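Local coordinates for ubiquitin-conjugating enzyme-like protein (Leishmania mexicana, PDB 6ZM3), which probably acts in ubiquitin conjugation as a UEV-type (UBE2V-like) relative of the E2 enzymes, the variant class that partners an active E2 in building ubiquitin chains, at residues 66-79 against 109-121. Numbering follows the deposited sequence.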
loop_
_atom_site.group_PDB
_atom_site.type_symbol
_atom_site.label_atom_id
_atom_site.label_comp_id
_atom_site.label_asym_id
_atom_site.label_seq_id
_atom_site.Cartn_x
_atom_site.Cartn_y
_atom_site.Cartn_z
ATOM N N ILE B 66 -7.764 12.835 -2.175
ATOM C CA ILE B 66 -8.748 13.801 -2.640
ATOM C C ILE B 66 -9.128 14.730 -1.496
ATOM O O ILE B 66 -9.509 14.299 -0.401
ATOM C CB ILE B 66 -9.966 13.134 -3.313
ATOM C CG1 ILE B 66 -9.480 12.114 -4.347
ATOM C CG2 ILE B 66 -10.848 14.227 -3.948
ATOM C CD1 ILE B 66 -10.510 11.125 -4.893
ATOM N N TYR B 67 -9.036 16.031 -1.778
ATOM C CA TYR B 67 -9.459 17.058 -0.852
ATOM C C TYR B 67 -10.657 17.791 -1.448
ATOM O O TYR B 67 -10.533 18.337 -2.533
ATOM C CB TYR B 67 -8.325 18.060 -0.669
ATOM C CG TYR B 67 -8.595 19.209 0.266
ATOM C CD1 TYR B 67 -9.261 19.024 1.466
ATOM C CD2 TYR B 67 -8.148 20.489 -0.034
ATOM C CE1 TYR B 67 -9.491 20.061 2.344
ATOM C CE2 TYR B 67 -8.372 21.545 0.837
ATOM C CZ TYR B 67 -9.050 21.334 2.025
ATOM O OH TYR B 67 -9.286 22.349 2.898
ATOM N N CYS B 68 -11.803 17.751 -0.756
ATOM C CA CYS B 68 -12.959 18.574 -1.105
ATOM C C CYS B 68 -13.048 19.764 -0.147
ATOM O O CYS B 68 -13.431 19.627 1.014
ATOM C CB CYS B 68 -14.251 17.748 -1.124
ATOM S SG CYS B 68 -14.199 16.261 -2.149
ATOM N N ASP B 69 -12.654 20.956 -0.624
ATOM C CA ASP B 69 -12.584 22.123 0.243
ATOM C C ASP B 69 -13.965 22.767 0.398
ATOM O O ASP B 69 -14.967 22.210 -0.045
ATOM C CB ASP B 69 -11.496 23.097 -0.221
ATOM C CG ASP B 69 -11.809 23.831 -1.515
ATOM O OD1 ASP B 69 -12.595 23.282 -2.370
ATOM O OD2 ASP B 69 -11.240 24.941 -1.677
ATOM N N GLU B 70 -13.996 23.936 1.048
ATOM C CA GLU B 70 -15.206 24.721 1.288
ATOM C C GLU B 70 -16.112 24.804 0.061
ATOM O O GLU B 70 -17.332 24.865 0.218
ATOM C CB GLU B 70 -14.927 26.210 1.493
ATOM C CG GLU B 70 -14.274 26.579 2.799
ATOM C CD GLU B 70 -12.843 27.040 2.578
ATOM O OE1 GLU B 70 -12.625 27.944 1.742
ATOM O OE2 GLU B 70 -11.956 26.505 3.241
ATOM N N ASN B 71 -15.522 24.883 -1.141
ATOM C CA ASN B 71 -16.294 25.267 -2.312
ATOM C C ASN B 71 -16.643 24.066 -3.187
ATOM O O ASN B 71 -17.309 24.252 -4.193
ATOM C CB ASN B 71 -15.686 26.472 -3.050
ATOM C CG ASN B 71 -15.602 27.731 -2.205
ATOM O OD1 ASN B 71 -14.640 28.480 -2.290
ATOM N ND2 ASN B 71 -16.605 27.995 -1.390
ATOM N N TYR B 72 -16.252 22.823 -2.817
ATOM C CA TYR B 72 -16.672 21.644 -3.557
ATOM C C TYR B 72 -18.199 21.525 -3.516
ATOM O O TYR B 72 -18.776 21.840 -2.464
ATOM C CB TYR B 72 -16.127 20.357 -2.934
ATOM C CG TYR B 72 -16.445 19.083 -3.690
ATOM C CD1 TYR B 72 -15.726 18.735 -4.821
ATOM C CD2 TYR B 72 -17.444 18.200 -3.259
ATOM C CE1 TYR B 72 -15.982 17.569 -5.520
ATOM C CE2 TYR B 72 -17.712 17.027 -3.960
ATOM C CZ TYR B 72 -16.960 16.689 -5.076
ATOM O OH TYR B 72 -17.150 15.545 -5.810
ATOM N N PRO B 73 -18.906 21.099 -4.599
ATOM C CA PRO B 73 -18.354 20.870 -5.932
ATOM C C PRO B 73 -18.493 22.066 -6.885
ATOM O O PRO B 73 -18.598 21.855 -8.088
ATOM C CB PRO B 73 -19.254 19.737 -6.427
ATOM C CG PRO B 73 -20.611 20.065 -5.875
ATOM C CD PRO B 73 -20.356 20.835 -4.603
ATOM N N LYS B 74 -18.544 23.287 -6.338
ATOM C CA LYS B 74 -18.646 24.493 -7.160
ATOM C C LYS B 74 -17.352 24.657 -7.953
ATOM O O LYS B 74 -17.385 24.968 -9.147
ATOM C CB LYS B 74 -19.013 25.737 -6.350
ATOM C CG LYS B 74 -20.506 25.870 -6.054
ATOM C CD LYS B 74 -20.949 27.277 -5.684
ATOM C CE LYS B 74 -21.023 27.536 -4.192
ATOM N NZ LYS B 74 -19.681 27.596 -3.564
ATOM N N VAL B 75 -16.239 24.348 -7.280
ATOM C CA VAL B 75 -14.931 24.217 -7.915
ATOM C C VAL B 75 -14.481 22.758 -7.798
ATOM O O VAL B 75 -15.003 22.011 -6.970
ATOM C CB VAL B 75 -13.914 25.187 -7.286
ATOM C CG1 VAL B 75 -14.372 26.631 -7.386
ATOM C CG2 VAL B 75 -13.604 24.826 -5.843
ATOM N N PRO B 76 -13.522 22.266 -8.620
ATOM C CA PRO B 76 -13.207 20.837 -8.628
ATOM C C PRO B 76 -12.559 20.375 -7.319
ATOM O O PRO B 76 -12.062 21.190 -6.542
ATOM C CB PRO B 76 -12.243 20.689 -9.829
ATOM C CG PRO B 76 -12.435 21.972 -10.633
ATOM C CD PRO B 76 -12.703 23.026 -9.579
ATOM N N PRO B 77 -12.536 19.048 -7.033
ATOM C CA PRO B 77 -11.767 18.535 -5.908
ATOM C C PRO B 77 -10.279 18.654 -6.244
ATOM O O PRO B 77 -9.895 18.657 -7.419
ATOM C CB PRO B 77 -12.122 17.043 -5.874
ATOM C CG PRO B 77 -12.606 16.686 -7.267
ATOM C CD PRO B 77 -13.140 17.979 -7.836
ATOM N N HIS B 78 -9.454 18.716 -5.203
ATOM C CA HIS B 78 -8.003 18.677 -5.357
ATOM C C HIS B 78 -7.566 17.225 -5.287
ATOM O O HIS B 78 -7.798 16.595 -4.258
ATOM C CB HIS B 78 -7.352 19.524 -4.258
ATOM C CG HIS B 78 -7.910 20.907 -4.203
ATOM N ND1 HIS B 78 -7.736 21.815 -5.229
ATOM C CD2 HIS B 78 -8.649 21.541 -3.265
ATOM C CE1 HIS B 78 -8.323 22.948 -4.918
ATOM N NE2 HIS B 78 -8.893 22.806 -3.718
ATOM N N ILE B 79 -7.009 16.713 -6.390
ATOM C CA ILE B 79 -6.588 15.330 -6.526
ATOM C C ILE B 79 -5.063 15.325 -6.669
ATOM O O ILE B 79 -4.509 16.019 -7.525
ATOM C CB ILE B 79 -7.306 14.640 -7.709
ATOM C CG1 ILE B 79 -8.835 14.821 -7.653
ATOM C CG2 ILE B 79 -6.916 13.169 -7.862
ATOM C CD1 ILE B 79 -9.598 13.853 -8.565
ATOM N N ARG B 109 -19.991 20.908 -12.157
ATOM C CA ARG B 109 -20.562 20.573 -10.855
ATOM C C ARG B 109 -20.908 19.091 -10.705
ATOM O O ARG B 109 -20.646 18.498 -9.659
ATOM C CB ARG B 109 -21.910 21.291 -10.690
ATOM C CG ARG B 109 -21.881 22.517 -9.792
ATOM C CD ARG B 109 -23.271 22.738 -9.222
ATOM N NE ARG B 109 -23.619 21.818 -8.131
ATOM C CZ ARG B 109 -23.591 22.130 -6.836
ATOM N NH1 ARG B 109 -23.243 23.342 -6.444
ATOM N NH2 ARG B 109 -23.920 21.218 -5.928
ATOM N N ARG B 110 -21.536 18.509 -11.731
ATOM C CA ARG B 110 -22.174 17.202 -11.637
ATOM C C ARG B 110 -21.149 16.068 -11.518
ATOM O O ARG B 110 -21.502 14.920 -11.224
ATOM C CB ARG B 110 -23.162 17.010 -12.794
ATOM C CG ARG B 110 -24.474 17.763 -12.610
ATOM C CD ARG B 110 -25.300 17.694 -13.889
ATOM N NE ARG B 110 -24.697 18.437 -15.000
ATOM C CZ ARG B 110 -25.105 18.415 -16.270
ATOM N NH1 ARG B 110 -26.145 17.687 -16.646
ATOM N NH2 ARG B 110 -24.462 19.125 -17.176
ATOM N N THR B 111 -19.881 16.395 -11.808
ATOM C CA THR B 111 -18.841 15.392 -11.921
ATOM C C THR B 111 -18.480 14.956 -10.491
ATOM O O THR B 111 -18.205 15.790 -9.629
ATOM C CB THR B 111 -17.743 15.886 -12.895
ATOM O OG1 THR B 111 -17.917 17.276 -13.172
ATOM C CG2 THR B 111 -17.871 15.316 -14.286
ATOM N N THR B 112 -18.534 13.646 -10.249
ATOM C CA THR B 112 -18.268 13.110 -8.912
ATOM C C THR B 112 -16.807 12.688 -8.788
ATOM O O THR B 112 -16.134 12.496 -9.808
ATOM C CB THR B 112 -19.157 11.901 -8.638
ATOM O OG1 THR B 112 -18.797 10.908 -9.587
ATOM C CG2 THR B 112 -20.628 12.222 -8.822
ATOM N N MET B 113 -16.336 12.491 -7.544
ATOM C CA MET B 113 -14.972 12.004 -7.344
ATOM C C MET B 113 -14.743 10.676 -8.060
ATOM O O MET B 113 -13.682 10.470 -8.647
ATOM C CB MET B 113 -14.618 11.871 -5.862
ATOM C CG MET B 113 -14.519 13.192 -5.166
ATOM S SD MET B 113 -14.166 12.966 -3.420
ATOM C CE MET B 113 -15.826 12.937 -2.748
ATOM N N GLU B 114 -15.738 9.773 -8.050
ATOM C CA GLU B 114 -15.586 8.526 -8.768
ATOM C C GLU B 114 -15.401 8.731 -10.284
ATOM O O GLU B 114 -14.594 8.038 -10.929
ATOM C CB GLU B 114 -16.745 7.583 -8.423
ATOM C CG GLU B 114 -16.624 6.262 -9.141
ATOM C CD GLU B 114 -17.734 5.244 -8.949
ATOM O OE1 GLU B 114 -18.670 5.512 -8.162
ATOM O OE2 GLU B 114 -17.644 4.171 -9.591
ATOM N N LEU B 115 -16.188 9.642 -10.871
ATOM C CA LEU B 115 -16.031 9.939 -12.293
ATOM C C LEU B 115 -14.654 10.569 -12.569
ATOM O O LEU B 115 -14.030 10.240 -13.576
ATOM C CB LEU B 115 -17.214 10.795 -12.780
ATOM C CG LEU B 115 -17.308 11.073 -14.290
ATOM C CD1 LEU B 115 -17.247 9.803 -15.137
ATOM C CD2 LEU B 115 -18.579 11.846 -14.596
ATOM N N CYS B 116 -14.167 11.437 -11.680
ATOM C CA CYS B 116 -12.821 12.009 -11.834
ATOM C C CYS B 116 -11.788 10.897 -11.962
ATOM O O CYS B 116 -10.938 10.938 -12.864
ATOM C CB CYS B 116 -12.384 12.942 -10.701
ATOM S SG CYS B 116 -13.274 14.512 -10.568
ATOM N N LEU B 117 -11.890 9.882 -11.088
ATOM C CA LEU B 117 -10.959 8.766 -11.141
ATOM C C LEU B 117 -11.136 7.907 -12.398
ATOM O O LEU B 117 -10.131 7.480 -12.986
ATOM C CB LEU B 117 -11.042 7.932 -9.853
ATOM C CG LEU B 117 -10.694 8.613 -8.530
ATOM C CD1 LEU B 117 -10.494 7.554 -7.427
ATOM C CD2 LEU B 117 -9.434 9.471 -8.623
ATOM N N SER B 118 -12.388 7.609 -12.826
ATOM C CA SER B 118 -12.579 6.874 -14.065
ATOM C C SER B 118 -11.931 7.620 -15.223
ATOM O O SER B 118 -11.374 6.984 -16.100
ATOM C CB SER B 118 -14.026 6.571 -14.372
ATOM O OG SER B 118 -14.311 5.246 -13.985
ATOM N N GLU B 119 -12.047 8.955 -15.191
ATOM C CA GLU B 119 -11.534 9.850 -16.222
ATOM C C GLU B 119 -10.005 9.955 -16.183
ATOM O O GLU B 119 -9.386 10.070 -17.249
ATOM C CB GLU B 119 -12.229 11.211 -16.202
ATOM C CG GLU B 119 -13.695 11.153 -16.657
ATOM C CD GLU B 119 -13.900 10.855 -18.133
ATOM O OE1 GLU B 119 -13.210 11.494 -18.941
ATOM O OE2 GLU B 119 -14.676 9.927 -18.474
ATOM N N LEU B 120 -9.394 9.920 -14.987
ATOM C CA LEU B 120 -7.942 9.753 -14.901
ATOM C C LEU B 120 -7.496 8.391 -15.432
ATOM O O LEU B 120 -6.461 8.268 -16.099
ATOM C CB LEU B 120 -7.486 10.012 -13.464
ATOM C CG LEU B 120 -7.543 11.479 -13.074
ATOM C CD1 LEU B 120 -7.398 11.670 -11.567
ATOM C CD2 LEU B 120 -6.440 12.244 -13.818
ATOM N N ARG B 121 -8.295 7.344 -15.181
ATOM C CA ARG B 121 -7.976 6.023 -15.684
ATOM C C ARG B 121 -8.071 5.944 -17.209
ATOM O O ARG B 121 -7.237 5.310 -17.844
ATOM C CB ARG B 121 -8.842 4.951 -15.010
ATOM C CG ARG B 121 -8.309 3.548 -15.237
ATOM C CD ARG B 121 -9.184 2.547 -14.522
ATOM N NE ARG B 121 -8.989 1.177 -14.931
ATOM C CZ ARG B 121 -9.629 0.591 -15.951
ATOM N NH1 ARG B 121 -10.445 1.279 -16.744
ATOM N NH2 ARG B 121 -9.410 -0.680 -16.205
#
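P73 and R109 mark the close end of this contact, with CA atoms 5.4 Å apart. From there the segments diverge, and the CA atoms of I79 and C116 are 8.8 Å apart. Residues 66-79 join the last two strands of the antiparallel sheet, which pair at Y67 and H78. Between them the chain makes a type I turn, D69 to Y72, and a cis peptide before P73. Helix 113-125 starts after T112, whose OG1 caps it by accepting from L115 N, and its first turns pack on the sheet and loop.

The sulfur of M113 packs against both I66 and C68. Its SD lies 3.6 Å from I66 CG2 and 3.5 Å from C68 SG. The Y72 ring is sandwiched, with P73 CB over one face and C68 SG over the other. CG of Y72 is anti to the backbone N (chi1 -176°), which carries OH to 3.6 Å from M113 CG. The carboxylate of E16, from helix 9-22, bridges the segments: OE2 is hydrogen-bonded to Y72 OH and OE1 accepts from M113 N. Deeper in, I79 CD1 packs on C116 CB at 3.6 Å, and I79 CG2 meets L120 CD1 tip to tip. At the outer end P73 CG packs over one face of the R109 guanidinium, 3.5 Å from R109 NH2; that nitrogen is hydrogen-bonded to V7 O.

This is the UBC-fold packing of a helix on the sheet and on the proline-rich loop after its third strand. Across the two segments the contact is mainly apolar, sulfur-rich and buried. The polar ends of Y72 and R109 find their hydrogen bonds in the N-terminal region, tying it to both segments.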